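Local coordinates for SEC-C motif domain protein (Psychrobacter arcticus, PDB 2I9W) that is of unknown function but binds two zinc ions, each through four cysteines, and has an NTF2-like (cystatin-like) middle domain, at residues A[117-122]-A[132-137]; A[82-87]-A[156-161]; A[76-81]-A[150-155]. All coordinates share one frame; numbering follows the deposited sequence.

Contact 1 of 3, residues A[117-122]-A[132-137]; sequences VEFKAY and HHELST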
loop_
_atom_site.group_PDB
_atom_site.type_symbol
_atom_site.label_atom_id
_atom_site.label_comp_id
_atom_site.label_asym_id
_atom_site.label_seq_id
_atom_site.Cartn_x
_atom_site.Cartn_y
_atom_site.Cartn_z
ATOM N N VAL A 117 0.671 -5.746 -7.577
ATOM C CA VAL A 117 1.398 -4.568 -8.058
ATOM C C VAL A 117 2.878 -4.885 -7.840
ATOM O O VAL A 117 3.314 -5.176 -6.699
ATOM C CB VAL A 117 1.063 -3.305 -7.238
ATOM C CG1 VAL A 117 1.812 -2.070 -7.784
ATOM C CG2 VAL A 117 -0.463 -3.089 -7.180
ATOM N N GLU A 118 3.652 -4.800 -8.924
ATOM C CA GLU A 118 5.113 -4.954 -8.907
ATOM C C GLU A 118 5.670 -3.539 -9.019
ATOM O O GLU A 118 5.264 -2.778 -9.895
ATOM C CB GLU A 118 5.581 -5.793 -10.103
ATOM C CG GLU A 118 7.080 -5.973 -10.200
ATOM C CD GLU A 118 7.564 -6.687 -11.441
ATOM O OE1 GLU A 118 6.745 -7.222 -12.224
ATOM O OE2 GLU A 118 8.803 -6.696 -11.648
ATOM N N PHE A 119 6.609 -3.197 -8.156
ATOM C CA PHE A 119 7.166 -1.853 -8.151
ATOM C C PHE A 119 8.593 -1.801 -7.620
ATOM O O PHE A 119 9.087 -2.766 -7.000
ATOM C CB PHE A 119 6.254 -0.942 -7.325
ATOM C CG PHE A 119 6.226 -1.296 -5.871
ATOM C CD1 PHE A 119 5.307 -2.229 -5.385
ATOM C CD2 PHE A 119 7.125 -0.732 -4.981
ATOM C CE1 PHE A 119 5.301 -2.546 -4.037
ATOM C CE2 PHE A 119 7.119 -1.072 -3.592
ATOM C CZ PHE A 119 6.184 -1.958 -3.136
ATOM N N LYS A 120 9.272 -0.695 -7.900
ATOM C CA LYS A 120 10.569 -0.409 -7.332
ATOM C C LYS A 120 10.453 0.851 -6.502
ATOM O O LYS A 120 10.021 1.903 -7.003
ATOM C CB LYS A 120 11.617 -0.209 -8.435
ATOM C CG LYS A 120 11.892 -1.474 -9.207
ATOM C CD LYS A 120 12.928 -1.324 -10.301
ATOM C CE LYS A 120 13.072 -2.667 -10.998
ATOM N NZ LYS A 120 14.233 -2.754 -11.916
ATOM N N ALA A 121 10.796 0.730 -5.233
ATOM C CA ALA A 121 10.846 1.886 -4.328
ATOM C C ALA A 121 12.298 2.288 -4.113
ATOM O O ALA A 121 13.096 1.499 -3.602
ATOM C CB ALA A 121 10.200 1.554 -2.983
ATOM N N TYR A 122 12.648 3.523 -4.502
ATOM C CA TYR A 122 14.031 3.930 -4.560
ATOM C C TYR A 122 14.422 4.608 -3.280
ATOM O O TYR A 122 13.604 5.232 -2.636
ATOM C CB TYR A 122 14.287 4.891 -5.738
ATOM C CG TYR A 122 14.180 4.212 -7.083
ATOM C CD1 TYR A 122 12.948 4.027 -7.683
ATOM C CD2 TYR A 122 15.318 3.790 -7.770
ATOM C CE1 TYR A 122 12.822 3.406 -8.949
ATOM C CE2 TYR A 122 15.203 3.140 -9.025
ATOM C CZ TYR A 122 13.944 2.960 -9.594
ATOM O OH TYR A 122 13.830 2.365 -10.837
ATOM N N HIS A 132 14.215 -1.112 -3.735
ATOM C CA HIS A 132 13.516 -2.303 -3.263
ATOM C C HIS A 132 12.615 -2.757 -4.382
ATOM O O HIS A 132 11.679 -2.031 -4.713
ATOM C CB HIS A 132 12.571 -1.972 -2.112
ATOM C CG HIS A 132 13.246 -1.515 -0.867
ATOM N ND1 HIS A 132 13.970 -2.365 -0.061
ATOM C CD2 HIS A 132 13.255 -0.310 -0.247
ATOM C CE1 HIS A 132 14.432 -1.694 0.981
ATOM N NE2 HIS A 132 14.005 -0.446 0.897
ATOM N N HIS A 133 12.885 -3.931 -4.957
ATOM C CA HIS A 133 12.019 -4.492 -6.013
ATOM C C HIS A 133 11.006 -5.479 -5.421
ATOM O O HIS A 133 11.361 -6.533 -4.909
ATOM C CB HIS A 133 12.871 -5.168 -7.078
ATOM C CG HIS A 133 12.105 -5.591 -8.292
ATOM N ND1 HIS A 133 12.643 -6.420 -9.251
ATOM C CD2 HIS A 133 10.854 -5.283 -8.721
ATOM C CE1 HIS A 133 11.763 -6.603 -10.217
ATOM N NE2 HIS A 133 10.671 -5.921 -9.925
ATOM N N GLU A 134 9.743 -5.100 -5.453
ATOM C CA GLU A 134 8.756 -5.739 -4.644
ATOM C C GLU A 134 7.607 -6.219 -5.518
ATOM O O GLU A 134 7.292 -5.621 -6.544
ATOM C CB GLU A 134 8.247 -4.737 -3.605
ATOM C CG GLU A 134 9.284 -4.105 -2.682
ATOM C CD GLU A 134 9.823 -5.044 -1.606
ATOM O OE1 GLU A 134 9.119 -6.004 -1.218
ATOM O OE2 GLU A 134 10.956 -4.803 -1.128
ATOM N N LEU A 135 7.014 -7.366 -5.139
ATOM C CA LEU A 135 5.738 -7.789 -5.687
ATOM C C LEU A 135 4.746 -7.908 -4.527
ATOM O O LEU A 135 4.867 -8.816 -3.695
ATOM C CB LEU A 135 5.853 -9.129 -6.415
ATOM C CG LEU A 135 4.572 -9.707 -7.058
ATOM C CD1 LEU A 135 4.037 -8.756 -8.147
ATOM C CD2 LEU A 135 4.777 -11.138 -7.634
ATOM N N SER A 136 3.794 -6.989 -4.470
ATOM C CA SER A 136 2.845 -6.916 -3.361
ATOM C C SER A 136 1.457 -7.406 -3.785
ATOM O O SER A 136 0.985 -7.160 -4.950
ATOM C CB SER A 136 2.772 -5.489 -2.871
ATOM O OG SER A 136 3.962 -5.194 -2.144
ATOM N N THR A 137 0.784 -8.063 -2.829
ATOM C CA THR A 137 -0.516 -8.602 -3.027
ATOM C C THR A 137 -1.532 -7.910 -2.144
ATOM O O THR A 137 -1.249 -7.556 -0.972
ATOM C CB THR A 137 -0.590 -10.125 -2.767
ATOM O OG1 THR A 137 0.429 -10.777 -3.544
ATOM C CG2 THR A 137 -1.984 -10.645 -3.176
#

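Contact 2 of 3, residues A[82-87]-A[156-161]; sequences DLLDIK and PTVSMS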
loop_
_atom_site.group_PDB
_atom_site.type_symbol
_atom_site.label_atom_id
_atom_site.label_comp_id
_atom_site.label_asym_id
_atom_site.label_seq_id
_atom_site.Cartn_x
_atom_site.Cartn_y
_atom_site.Cartn_z
ATOM N N ASP A 82 -3.326 -5.549 14.272
ATOM C CA ASP A 82 -2.811 -5.706 15.645
ATOM C C ASP A 82 -1.440 -6.384 15.731
ATOM O O ASP A 82 -0.829 -6.407 16.795
ATOM C CB ASP A 82 -3.813 -6.468 16.522
ATOM C CG ASP A 82 -5.046 -5.649 16.865
ATOM O OD1 ASP A 82 -5.113 -4.447 16.488
ATOM O OD2 ASP A 82 -5.954 -6.217 17.521
ATOM N N LEU A 83 -0.959 -6.938 14.641
ATOM C CA LEU A 83 0.370 -7.525 14.576
ATOM C C LEU A 83 1.436 -6.525 14.166
ATOM O O LEU A 83 2.609 -6.847 14.235
ATOM C CB LEU A 83 0.375 -8.706 13.593
ATOM C CG LEU A 83 -0.554 -9.891 13.954
ATOM C CD1 LEU A 83 -0.384 -11.009 12.926
ATOM C CD2 LEU A 83 -0.352 -10.410 15.343
ATOM N N LEU A 84 1.040 -5.324 13.726
ATOM C CA LEU A 84 2.001 -4.294 13.295
ATOM C C LEU A 84 2.439 -3.454 14.492
ATOM O O LEU A 84 1.710 -3.366 15.457
ATOM C CB LEU A 84 1.369 -3.388 12.239
ATOM C CG LEU A 84 0.810 -4.075 11.002
ATOM C CD1 LEU A 84 0.021 -3.072 10.161
ATOM C CD2 LEU A 84 1.980 -4.737 10.244
ATOM N N ASP A 85 3.646 -2.890 14.428
ATOM C CA ASP A 85 4.213 -2.060 15.475
ATOM C C ASP A 85 4.351 -0.688 14.841
ATOM O O ASP A 85 5.256 -0.439 14.053
ATOM C CB ASP A 85 5.567 -2.620 15.936
ATOM C CG ASP A 85 6.267 -1.747 16.962
ATOM O OD1 ASP A 85 5.974 -0.538 17.093
ATOM O OD2 ASP A 85 7.140 -2.295 17.649
ATOM N N ILE A 86 3.427 0.198 15.171
ATOM C CA ILE A 86 3.286 1.464 14.456
ATOM C C ILE A 86 4.520 2.345 14.699
ATOM O O ILE A 86 4.978 3.072 13.831
ATOM C CB ILE A 86 1.968 2.178 14.876
ATOM C CG1 ILE A 86 1.697 3.391 13.993
ATOM C CG2 ILE A 86 2.015 2.575 16.318
ATOM C CD1 ILE A 86 0.244 3.743 13.902
ATOM N N LYS A 87 5.088 2.255 15.889
ATOM C CA LYS A 87 6.306 2.997 16.179
ATOM C C LYS A 87 7.485 2.563 15.303
ATOM O O LYS A 87 8.271 3.400 14.870
ATOM C CB LYS A 87 6.641 2.857 17.653
ATOM C CG LYS A 87 6.386 4.144 18.435
ATOM C CD LYS A 87 4.920 4.610 18.396
ATOM C CE LYS A 87 4.660 5.678 19.481
ATOM N N PRO A 156 3.291 -9.699 4.011
ATOM C CA PRO A 156 3.923 -11.016 4.049
ATOM C C PRO A 156 4.990 -11.129 5.130
ATOM O O PRO A 156 5.572 -12.201 5.289
ATOM C CB PRO A 156 4.580 -11.117 2.663
ATOM C CG PRO A 156 5.002 -9.766 2.401
ATOM C CD PRO A 156 3.976 -8.826 3.039
ATOM N N THR A 157 5.248 -10.052 5.874
ATOM C CA THR A 157 6.307 -10.049 6.883
ATOM C C THR A 157 5.824 -10.375 8.317
ATOM O O THR A 157 6.619 -10.794 9.149
ATOM C CB THR A 157 7.045 -8.680 6.920
ATOM O OG1 THR A 157 6.175 -7.705 7.503
ATOM C CG2 THR A 157 7.501 -8.198 5.502
ATOM N N VAL A 158 4.545 -10.208 8.621
ATOM C CA VAL A 158 4.044 -10.458 9.984
ATOM C C VAL A 158 3.913 -11.960 10.271
ATOM O O VAL A 158 3.462 -12.737 9.423
ATOM C CB VAL A 158 2.686 -9.743 10.251
ATOM C CG1 VAL A 158 2.861 -8.251 10.182
ATOM C CG2 VAL A 158 1.663 -10.171 9.274
ATOM N N SER A 159 4.323 -12.364 11.469
ATOM C CA SER A 159 4.258 -13.783 11.864
ATOM C C SER A 159 2.845 -14.104 12.359
ATOM O O SER A 159 2.297 -13.424 13.219
ATOM C CB SER A 159 5.350 -14.125 12.890
ATOM O OG SER A 159 4.875 -14.152 14.236
HETATM N N MSE A 160 2.247 -15.139 11.787
HETATM C CA MSE A 160 0.874 -15.525 12.129
HETATM C C MSE A 160 0.810 -17.012 12.229
HETATM O O MSE A 160 1.575 -17.716 11.592
HETATM C CB MSE A 160 -0.096 -15.095 11.048
HETATM C CG MSE A 160 0.021 -13.668 10.636
HETATM SE SE MSE A 160 -1.344 -13.314 9.285
HETATM C CE MSE A 160 -2.861 -12.919 10.508
ATOM N N SER A 161 -0.114 -17.495 13.035
ATOM C CA SER A 161 -0.313 -18.909 13.188
ATOM C C SER A 161 -1.760 -19.137 12.752
ATOM O O SER A 161 -2.655 -19.230 13.583
ATOM C CB SER A 161 -0.030 -19.320 14.642
ATOM O OG SER A 161 1.381 -19.286 14.950
#

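Contact 3 of 3, residues A[76-81]-A[150-155]; sequences TLPAQQ and SWYFLD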
loop_
_atom_site.group_PDB
_atom_site.type_symbol
_atom_site.label_atom_id
_atom_site.label_comp_id
_atom_site.label_asym_id
_atom_site.label_seq_id
_atom_site.Cartn_x
_atom_site.Cartn_y
_atom_site.Cartn_z
ATOM N N THR A 76 -3.655 -1.990 5.860
ATOM C CA THR A 76 -3.261 -3.395 5.947
ATOM C C THR A 76 -4.479 -4.244 6.284
ATOM O O THR A 76 -5.378 -3.777 7.003
ATOM C CB THR A 76 -2.173 -3.570 7.002
ATOM O OG1 THR A 76 -1.086 -2.731 6.666
ATOM C CG2 THR A 76 -1.637 -5.023 7.061
ATOM N N LEU A 77 -4.512 -5.456 5.749
ATOM C CA LEU A 77 -5.567 -6.433 6.058
ATOM C C LEU A 77 -5.958 -6.316 7.513
ATOM O O LEU A 77 -5.079 -6.395 8.373
ATOM C CB LEU A 77 -5.081 -7.868 5.783
ATOM C CG LEU A 77 -6.230 -8.891 5.884
ATOM C CD1 LEU A 77 -7.149 -8.774 4.665
ATOM C CD2 LEU A 77 -5.690 -10.303 6.011
ATOM N N PRO A 78 -7.260 -6.065 7.806
ATOM C CA PRO A 78 -7.661 -5.809 9.211
ATOM C C PRO A 78 -7.173 -6.875 10.250
ATOM O O PRO A 78 -6.740 -6.513 11.331
ATOM C CB PRO A 78 -9.191 -5.712 9.121
ATOM C CG PRO A 78 -9.454 -5.232 7.704
ATOM C CD PRO A 78 -8.412 -5.932 6.892
ATOM N N ALA A 79 -7.207 -8.154 9.880
ATOM C CA ALA A 79 -6.747 -9.254 10.739
ATOM C C ALA A 79 -5.276 -9.199 11.107
ATOM O O ALA A 79 -4.868 -9.892 12.037
ATOM C CB ALA A 79 -7.056 -10.611 10.078
ATOM N N GLN A 80 -4.485 -8.419 10.365
ATOM C CA GLN A 80 -3.042 -8.285 10.614
ATOM C C GLN A 80 -2.680 -7.022 11.371
ATOM O O GLN A 80 -1.541 -6.858 11.790
ATOM C CB GLN A 80 -2.275 -8.275 9.283
ATOM C CG GLN A 80 -2.302 -9.576 8.535
ATOM C CD GLN A 80 -1.512 -9.537 7.246
ATOM O OE1 GLN A 80 -1.659 -8.616 6.449
ATOM N NE2 GLN A 80 -0.656 -10.532 7.036
ATOM N N GLN A 81 -3.630 -6.094 11.500
ATOM C CA GLN A 81 -3.305 -4.765 11.966
ATOM C C GLN A 81 -2.738 -4.759 13.381
ATOM O O GLN A 81 -1.776 -4.062 13.628
ATOM C CB GLN A 81 -4.517 -3.844 11.896
ATOM C CG GLN A 81 -4.849 -3.472 10.466
ATOM C CD GLN A 81 -6.065 -2.563 10.357
ATOM O OE1 GLN A 81 -6.560 -2.085 11.354
ATOM N NE2 GLN A 81 -6.571 -2.377 9.150
ATOM N N SER A 150 -13.160 -2.190 -0.280
ATOM C CA SER A 150 -11.875 -1.507 -0.276
ATOM C C SER A 150 -10.785 -2.534 -0.485
ATOM O O SER A 150 -10.955 -3.730 -0.196
ATOM C CB SER A 150 -11.674 -0.752 1.063
ATOM O OG SER A 150 -12.389 0.487 1.019
ATOM N N TRP A 151 -9.653 -2.061 -0.994
ATOM C CA TRP A 151 -8.474 -2.882 -1.145
ATOM C C TRP A 151 -7.628 -2.794 0.098
ATOM O O TRP A 151 -7.553 -1.705 0.728
ATOM C CB TRP A 151 -7.637 -2.355 -2.299
ATOM C CG TRP A 151 -8.195 -2.666 -3.600
ATOM C CD1 TRP A 151 -8.883 -1.830 -4.410
ATOM C CD2 TRP A 151 -8.142 -3.930 -4.272
ATOM N NE1 TRP A 151 -9.218 -2.467 -5.548
ATOM C CE2 TRP A 151 -8.836 -3.778 -5.471
ATOM C CE3 TRP A 151 -7.621 -5.182 -3.948
ATOM C CZ2 TRP A 151 -8.950 -4.814 -6.409
ATOM C CZ3 TRP A 151 -7.732 -6.199 -4.859
ATOM C CH2 TRP A 151 -8.405 -6.026 -6.066
ATOM N N TYR A 152 -7.021 -3.929 0.453
ATOM C CA TYR A 152 -6.140 -4.025 1.608
ATOM C C TYR A 152 -4.860 -4.748 1.259
ATOM O O TYR A 152 -4.867 -5.689 0.453
ATOM C CB TYR A 152 -6.832 -4.756 2.768
ATOM C CG TYR A 152 -7.976 -4.017 3.363
ATOM C CD1 TYR A 152 -9.251 -4.182 2.870
ATOM C CD2 TYR A 152 -7.787 -3.152 4.408
ATOM C CE1 TYR A 152 -10.308 -3.494 3.377
ATOM C CE2 TYR A 152 -8.847 -2.472 4.941
ATOM C CZ TYR A 152 -10.110 -2.652 4.414
ATOM O OH TYR A 152 -11.162 -1.983 4.913
ATOM N N PHE A 153 -3.769 -4.297 1.864
ATOM C CA PHE A 153 -2.458 -4.901 1.636
ATOM C C PHE A 153 -2.300 -6.160 2.465
ATOM O O PHE A 153 -2.565 -6.140 3.673
ATOM C CB PHE A 153 -1.361 -3.886 2.003
ATOM C CG PHE A 153 0.015 -4.454 2.016
ATOM C CD1 PHE A 153 0.616 -4.879 0.867
ATOM C CD2 PHE A 153 0.736 -4.506 3.191
ATOM C CE1 PHE A 153 1.929 -5.346 0.883
ATOM C CE2 PHE A 153 2.033 -4.969 3.220
ATOM C CZ PHE A 153 2.628 -5.420 2.074
ATOM N N LEU A 154 -1.861 -7.245 1.824
ATOM C CA LEU A 154 -1.536 -8.521 2.519
ATOM C C LEU A 154 -0.066 -8.461 2.934
ATOM O O LEU A 154 0.829 -8.498 2.086
ATOM C CB LEU A 154 -1.779 -9.724 1.588
ATOM C CG LEU A 154 -3.212 -10.069 1.230
ATOM C CD1 LEU A 154 -3.215 -11.345 0.377
ATOM C CD2 LEU A 154 -4.119 -10.210 2.434
ATOM N N ASP A 155 0.188 -8.285 4.229
ATOM C CA ASP A 155 1.572 -8.074 4.717
ATOM C C ASP A 155 2.236 -9.454 4.825
ATOM O O ASP A 155 1.771 -10.302 5.593
ATOM C CB ASP A 155 1.576 -7.328 6.043
ATOM C CG ASP A 155 2.935 -6.805 6.424
ATOM O OD1 ASP A 155 3.911 -7.583 6.355
ATOM O OD2 ASP A 155 3.045 -5.612 6.802
HETATM O O HOH W 1 1.739 -2.876 6.390
#

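Contact 1 of 3, residues A[117-122]-A[132-137]
Strands 114-125 and 128-142 form an antiparallel beta hairpin at the middle of the four-stranded sheet of the NTF2-like domain, and Val117, Phe119 and Ala121 pair with Ser136, Glu134 and His132 across it. Each of these is a hydrogen-bonded pair joined by two backbone bonds; Glu134 N to Phe119 O, at 2.9 Å, is nearly straight, with an N-H...O angle of 171°. Between them lie the non-hydrogen-bonded pairs Glu118-Leu135 and Lys120-His133, whose side chains lie on the face opposite Val117, Phe119 and Ala121. There His133 NE2 donates to Glu118 OE2 at 2.7 Å, meeting the anti lone pair of the carboxylate, which lies nearly coplanar with the imidazole. Glu118 reaches this diagonal partner because CG stands opposite its own backbone N (chi1 178°) and the chain stays extended. Lys120 CE sits squarely over one face of the same ring, 4.0 Å from its centroid, so the imidazole is gripped at an edge and covered on a face. With an alanine in place of Glu118, His133 NE2 would probably lose this acceptor and the ring would be freer to turn. Leu135 CD1 packs against Glu118 CB at 3.9 Å. On the reverse face Val117 and Phe119 lie against Met57 of helix 53-66. The Phe119 ring is turned back over the neighbouring strand (chi1 66°), where Glu134 CB makes a CH-pi contact with one face, 3.8 Å from the centroid. Ser136 OG approaches the ring edge, 3.5 Å from Phe119 CE1.

Contact 2 of 3, residues A[82-87]-A[156-161]
Leu83 and Leu84, in the turn that leads into helix 86-95 of the NTF2-like domain, meet Val158 and selenomethionine Met160 in the loop that follows strand 149-153 and runs toward the SEC-C zinc site. The contact is small and mainly apolar, burying 182 Å² with no hydrogen bond across it. Leu83 is the main bump. Its CB rests against Val158 CB at 4.2 Å, and its CD1 pushes on into a shallow hollow formed by the Ser159 carbonyl and the Met160 side chain. Ser159 O lies 3.6 Å from Leu83 CD1. The Leu83 and Met160 side chains cross at about a right angle, and Met160 bends at chi3 (85°), which turns its CE methyl back to within 4.0 Å of Leu83 CD1. In return, Val158 projects toward the turn. Its CG1 meets Leu84, whose other neighbours include Val73 of helix 69-74, while Gln80 of helix 78-81 touches both Val158 and Met160 from beside the contact. At its two ends the contact comes down to close carbon pairs: Leu84 CD2 with Val158 CG1 at 3.6 Å, and Leu83 CD1 with Met160 CG at 3.5 Å.

Contact 3 of 3, residues A[76-81]-A[150-155]
Gln80 grips the backbone of Asp155 with both ends of its amide. Gln80 OE1 accepts from Asp155 N at 2.9 Å, in the carbonyl plane and on a lone pair, while Gln80 NE2 donates to Asp155 O at 2.8 Å along a more bent path (141°). An extended chain beyond CG (chi2 -179°) carries the amide from the short, weakly bonded helix 78-81 to the backbone just past strand 149-153. A third bond, Leu77 N to Phe153 O at 2.9 Å, is nearly straight and accompanies a single bridge between Thr76 and Phe153, the latter in strand 149-153 at the edge of the sheet within this chain. A water donates to both Thr76 OG1 and Asp155 OD2; Thr76 OG1 is also bonded to Ile72 O, and Asp155 OD1 to Thr157 OG1. Further out, Pro78 CD lies over one face of the Tyr152 ring in a CH-pi contact, 4.0 Å from the centroid. Leu77 CD2 packs on Leu154 CD2 at 3.9 Å. The Leu77 and Leu154 side chains lie about 4 Å from those of the zinc ligands Cys170 and Cys180, respectively. Since Gln80 satisfies both the N-H and the carbonyl of Asp155, its amide does for this part of the chain what a neighbouring strand's backbone would do, and its rotation is fixed by the pair of bonds.

In the fold
Contacts 1 and 3 meet in one sheet, since strands 128-142 and 149-153 are neighbours: Thr137 O lies 2.9 Å from Leu154 N, a probable hydrogen bond, and Ser136 OG packs on Phe153 CE1. Contact 2 adjoins contact 3, their centres about 11 Å apart, with Gln80 NE2 3.2 Å from Val158 CG2; along the chain their segments alternate, and the hairpin of contact 1 is nested inside both loops. Contact 3 comes closest to a metal, the side chain of Leu154 lying about 6 Å from a bound zinc ion. The side chain of Met160 in contact 2 is about 10 Å, and that of Val117 in contact 1 about 13 Å, from a bound zinc ion.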